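Side-chain contacts in putative hydrolase (Chloroflexus aurantiacus J-10-fl, PDB 3CMN), which probably acts as a zincin-like metallopeptidase that hydrolyses peptide bonds, seen here without its metal: residues A42-Q47 with F158-I163; G140-S145 with M186-E191. One frame throughout, in Å; residues are numbered along the deposited sequence.

Contact 1 (A42-Q47 with F158-I163); sequences AFRREQ and FVEPNI
The charges of R44 and E160 make the bridge between helix 41-63 and the first turn of helix 160-169. E160 OE2 lies 3.2 Å from R44 NE, but it sits over a face of the guanidinium, well out of its plane, so no N-H points at it and the salt bridge rests on charge alone. The carboxylate is nearly parallel to the guanidinium, with 15° between the planes, while the two side chains cross at about a right angle. A bend at chi2 (-58°) carries the R44 chain across E160, and their aliphatic parts meet with R44 CG 4.0 Å from E160 CG.

The other face of the guanidinium carries the edge of the F43 ring, with F43 CE1 3.5 Å above the guanidinium plane. Directed hydrogen bonding is left to the edge: R44 NH1 donates in plane to a lone pair of Q47 OE1 at 2.9 Å (159°), helping to fix the rotation of the group together with D174 at NH2. A leucine in place of R44 would probably leave Q47 OE1 without this donor and E160 with one positive neighbour fewer.

Both charges have second partners on helix 174-193, R178 for E160 OE2 and D174 for R44 NH2. Three helices thus meet in one ionic network, beside strand 73-76, whose V76 touches E160.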
# COMPACT_ATOMS: atom_id res chain seq x y z
N ALA A 42 13.08 9.26 -19.81
CA ALA A 42 12.23 10.13 -20.61
C ALA A 42 10.96 9.48 -21.15
O ALA A 42 9.86 9.96 -20.87
CB ALA A 42 13.03 10.72 -21.75
N PHE A 43 11.06 8.39 -21.91
CA PHE A 43 9.81 7.82 -22.40
C PHE A 43 9.01 7.09 -21.32
O PHE A 43 7.79 6.93 -21.45
CB PHE A 43 10.01 6.98 -23.69
CG PHE A 43 10.58 5.60 -23.50
CD1 PHE A 43 9.96 4.66 -22.68
CD2 PHE A 43 11.67 5.19 -24.27
CE1 PHE A 43 10.41 3.33 -22.63
CE2 PHE A 43 12.13 3.85 -24.23
CZ PHE A 43 11.49 2.92 -23.41
N ARG A 44 9.66 6.67 -20.25
CA ARG A 44 8.94 6.01 -19.16
C ARG A 44 8.07 7.06 -18.45
O ARG A 44 6.93 6.78 -18.07
CB ARG A 44 9.91 5.33 -18.18
CG ARG A 44 10.54 4.03 -18.69
CD ARG A 44 9.50 2.96 -19.07
NE ARG A 44 10.16 1.73 -19.55
CZ ARG A 44 9.54 0.71 -20.15
NH1 ARG A 44 8.24 0.73 -20.37
NH2 ARG A 44 10.25 -0.34 -20.51
N ARG A 45 8.59 8.28 -18.30
CA ARG A 45 7.83 9.36 -17.68
C ARG A 45 6.60 9.62 -18.54
O ARG A 45 5.52 9.88 -18.02
CB ARG A 45 8.66 10.65 -17.60
CG ARG A 45 10.01 10.52 -16.93
CD ARG A 45 10.67 11.89 -16.70
NE ARG A 45 10.27 12.45 -15.42
CZ ARG A 45 9.07 12.97 -15.17
NH1 ARG A 45 8.16 13.01 -16.12
NH2 ARG A 45 8.78 13.39 -13.95
N GLU A 46 6.78 9.58 -19.86
CA GLU A 46 5.68 9.80 -20.81
C GLU A 46 4.60 8.76 -20.57
O GLU A 46 3.43 9.07 -20.41
CB GLU A 46 6.15 9.64 -22.26
CG GLU A 46 7.07 10.72 -22.81
CD GLU A 46 6.32 11.95 -23.27
OE1 GLU A 46 6.93 12.78 -23.98
OE2 GLU A 46 5.14 12.11 -22.91
N GLN A 47 5.02 7.50 -20.56
CA GLN A 47 4.12 6.38 -20.39
C GLN A 47 3.30 6.51 -19.12
O GLN A 47 2.07 6.52 -19.18
CB GLN A 47 4.93 5.08 -20.37
CG GLN A 47 4.13 3.80 -20.40
CD GLN A 47 5.03 2.59 -20.32
OE1 GLN A 47 6.21 2.70 -19.97
NE2 GLN A 47 4.49 1.42 -20.64
N PHE A 158 7.13 5.57 -9.35
CA PHE A 158 7.20 4.18 -9.76
C PHE A 158 8.67 3.81 -9.75
O PHE A 158 9.49 4.54 -10.29
CB PHE A 158 6.62 4.02 -11.17
CG PHE A 158 5.21 4.55 -11.31
CD1 PHE A 158 4.97 5.91 -11.49
CD2 PHE A 158 4.11 3.69 -11.21
CE1 PHE A 158 3.66 6.40 -11.57
CE2 PHE A 158 2.80 4.17 -11.28
CZ PHE A 158 2.58 5.54 -11.46
N VAL A 159 9.01 2.72 -9.10
CA VAL A 159 10.39 2.25 -9.15
C VAL A 159 10.61 1.34 -10.35
O VAL A 159 10.63 0.13 -10.22
CB VAL A 159 10.79 1.53 -7.85
CG1 VAL A 159 12.30 1.36 -7.78
CG2 VAL A 159 10.27 2.28 -6.64
N GLU A 160 10.66 1.93 -11.54
CA GLU A 160 10.67 1.26 -12.83
C GLU A 160 11.63 0.08 -12.83
O GLU A 160 11.30 -0.94 -13.48
CB GLU A 160 11.03 2.25 -13.95
CG GLU A 160 10.18 2.12 -15.20
CD GLU A 160 10.62 0.97 -16.09
OE1 GLU A 160 11.84 0.74 -16.19
OE2 GLU A 160 9.74 0.30 -16.68
N PRO A 161 12.82 0.16 -12.25
CA PRO A 161 13.74 -0.98 -12.31
C PRO A 161 13.14 -2.27 -11.78
O PRO A 161 13.26 -3.31 -12.42
CB PRO A 161 14.93 -0.50 -11.48
CG PRO A 161 14.94 0.99 -11.73
CD PRO A 161 13.46 1.34 -11.64
N ASN A 162 12.48 -2.20 -10.63
CA ASN A 162 11.87 -3.39 -10.04
C ASN A 162 10.62 -3.78 -10.83
O ASN A 162 10.30 -4.96 -10.95
CB ASN A 162 11.52 -3.16 -8.57
CG ASN A 162 12.73 -2.77 -7.74
OD1 ASN A 162 13.86 -2.81 -8.22
ND2 ASN A 162 12.49 -2.38 -6.48
N ILE A 163 9.92 -2.79 -11.35
CA ILE A 163 8.73 -3.02 -12.16
C ILE A 163 9.14 -3.80 -13.43
O ILE A 163 8.48 -4.76 -13.82
CB ILE A 163 8.05 -1.68 -12.57
CG1 ILE A 163 7.57 -0.94 -11.32
CG2 ILE A 163 6.88 -1.94 -13.51
CD1 ILE A 163 6.88 0.39 -11.58

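Contact 2 (G140-S145 with M186-E191); sequences GQYDLS and MTHAFE
One face of the Y142 ring lies against the backbone of the helix 174-193: H188 C stands 4.1 Å above the ring centre, and A189 N lies over the same face, nearer the rim. No ring-ring stack forms here between Y142 and H188. Y142 CB instead packs against the imidazole, with H188 ND1 3.8 Å from that carbon. H188 belongs to an HExxH pattern with H184 and E185, the helical signature of zincin metallopeptidases; no metal is bound to these residues here, so a zinc-binding role is only likely.

The two side chains slide past each other in opposite directions, touching most tightly where Y142 CG comes to 3.5 Å from H188 CB. With H188 CG anti to its own carbonyl carbon (chi1 -69°), the imidazole is turned to pass Y142 CB, while H188 CB, placed by the backbone, packs against the tyrosine ring. Farther along the ring, Y142 CE1 rests 4.0 Å from A189 CB, an apolar contact, and the ring of F192, one turn of helix on from H188, also meets the tyrosine.

Y142 is presented by a type I beta turn running from G140 to D143, in the loop between helices 120-135 and 145-148. Across that turn G140 N donates to D143 OD1, meeting the oxygen from above the carboxylate plane, and L139 N bonds to the same oxygen. At the far end of the tyrosine, Y142 OH stands 3.6 Å from A189 CA.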
# COMPACT_ATOMS: atom_id res chain seq x y z
N GLY A 140 6.11 0.56 -6.10
CA GLY A 140 5.57 1.91 -6.14
C GLY A 140 5.14 2.53 -4.81
O GLY A 140 5.39 1.99 -3.74
N GLN A 141 4.47 3.67 -4.92
CA GLN A 141 4.00 4.44 -3.78
C GLN A 141 3.32 3.77 -2.59
O GLN A 141 3.68 4.05 -1.44
CB GLN A 141 3.08 5.56 -4.27
CG GLN A 141 3.79 6.73 -4.90
CD GLN A 141 3.57 8.03 -4.14
OE1 GLN A 141 4.16 9.04 -4.46
NE2 GLN A 141 2.70 7.99 -3.14
N TYR A 142 2.35 2.91 -2.83
CA TYR A 142 1.61 2.30 -1.73
C TYR A 142 1.88 0.84 -1.41
O TYR A 142 0.97 0.10 -1.08
CB TYR A 142 0.11 2.51 -1.97
CG TYR A 142 -0.27 3.98 -2.06
CD1 TYR A 142 -0.16 4.68 -3.26
CD2 TYR A 142 -0.66 4.69 -0.92
CE1 TYR A 142 -0.41 6.06 -3.32
CE2 TYR A 142 -0.91 6.06 -0.97
CZ TYR A 142 -0.78 6.74 -2.16
OH TYR A 142 -1.00 8.10 -2.17
N ASP A 143 3.14 0.42 -1.50
CA ASP A 143 3.45 -0.97 -1.21
C ASP A 143 3.60 -1.21 0.28
O ASP A 143 3.35 -2.31 0.78
CB ASP A 143 4.74 -1.38 -1.93
CG ASP A 143 4.55 -1.53 -3.43
OD1 ASP A 143 5.52 -1.89 -4.11
OD2 ASP A 143 3.42 -1.29 -3.93
N LEU A 144 4.00 -0.16 0.98
CA LEU A 144 4.20 -0.24 2.42
C LEU A 144 3.21 0.68 3.13
O LEU A 144 3.29 1.90 3.04
CB LEU A 144 5.64 0.16 2.74
CG LEU A 144 6.70 -0.59 1.92
CD1 LEU A 144 8.08 -0.04 2.25
CD2 LEU A 144 6.63 -2.09 2.21
N SER A 145 2.25 0.07 3.83
CA SER A 145 1.22 0.81 4.54
C SER A 145 1.75 1.93 5.44
O SER A 145 1.26 3.06 5.37
CB SER A 145 0.38 -0.15 5.39
OG SER A 145 -0.24 -1.12 4.57
N MET A 186 -3.08 4.33 -8.35
CA MET A 186 -4.08 5.38 -8.27
C MET A 186 -5.21 4.96 -7.35
O MET A 186 -5.77 5.78 -6.62
CB MET A 186 -4.62 5.73 -9.66
CG MET A 186 -5.56 6.93 -9.70
SD MET A 186 -4.72 8.48 -9.47
CE MET A 186 -4.81 8.60 -7.78
N THR A 187 -5.55 3.68 -7.38
CA THR A 187 -6.62 3.19 -6.53
C THR A 187 -6.28 3.49 -5.07
O THR A 187 -7.07 4.09 -4.35
CB THR A 187 -6.87 1.68 -6.73
OG1 THR A 187 -7.31 1.46 -8.08
CG2 THR A 187 -7.97 1.19 -5.80
N HIS A 188 -5.07 3.10 -4.66
CA HIS A 188 -4.65 3.34 -3.29
C HIS A 188 -4.51 4.82 -2.93
O HIS A 188 -4.68 5.19 -1.77
CB HIS A 188 -3.36 2.59 -3.00
CG HIS A 188 -3.55 1.11 -2.97
ND1 HIS A 188 -2.95 0.29 -2.03
CD2 HIS A 188 -4.33 0.30 -3.72
CE1 HIS A 188 -3.36 -0.95 -2.20
NE2 HIS A 188 -4.20 -0.98 -3.22
N ALA A 189 -4.24 5.65 -3.92
CA ALA A 189 -4.12 7.08 -3.66
C ALA A 189 -5.50 7.60 -3.28
O ALA A 189 -5.65 8.44 -2.39
CB ALA A 189 -3.61 7.79 -4.90
N PHE A 190 -6.51 7.08 -3.97
CA PHE A 190 -7.89 7.44 -3.71
C PHE A 190 -8.30 6.94 -2.31
O PHE A 190 -8.82 7.69 -1.50
CB PHE A 190 -8.82 6.83 -4.77
CG PHE A 190 -9.08 7.73 -5.96
CD1 PHE A 190 -8.10 7.94 -6.93
CD2 PHE A 190 -10.30 8.40 -6.09
CE1 PHE A 190 -8.32 8.79 -8.01
CE2 PHE A 190 -10.54 9.26 -7.18
CZ PHE A 190 -9.55 9.45 -8.14
N GLU A 191 -8.04 5.66 -2.05
CA GLU A 191 -8.39 5.05 -0.77
C GLU A 191 -7.75 5.77 0.41
O GLU A 191 -8.35 5.87 1.49
CB GLU A 191 -7.98 3.57 -0.75
CG GLU A 191 -8.61 2.73 -1.85
CD GLU A 191 -8.18 1.28 -1.77
OE1 GLU A 191 -8.72 0.53 -0.94
OE2 GLU A 191 -7.27 0.89 -2.54

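From the N terminus, helix 41-63 supplies the first half of contact 1, and the chain then runs through strand 73-76 and helix 120-135 to the 140-145 loop that opens contact 2. Strand 155-158 follows, and helix 160-169 closes contact 1 before helix 174-193 closes contact 2. The segments alternate, so the two closures cross. Their centres are about 17 Å apart and their nearest atoms about 5 Å, without touching. Helix 174-193 is common ground: its early part, at D174 and R178, reaches the charges of contact 1, and its later part carries the H188 side of contact 2, tying the rim of the fold to its centre.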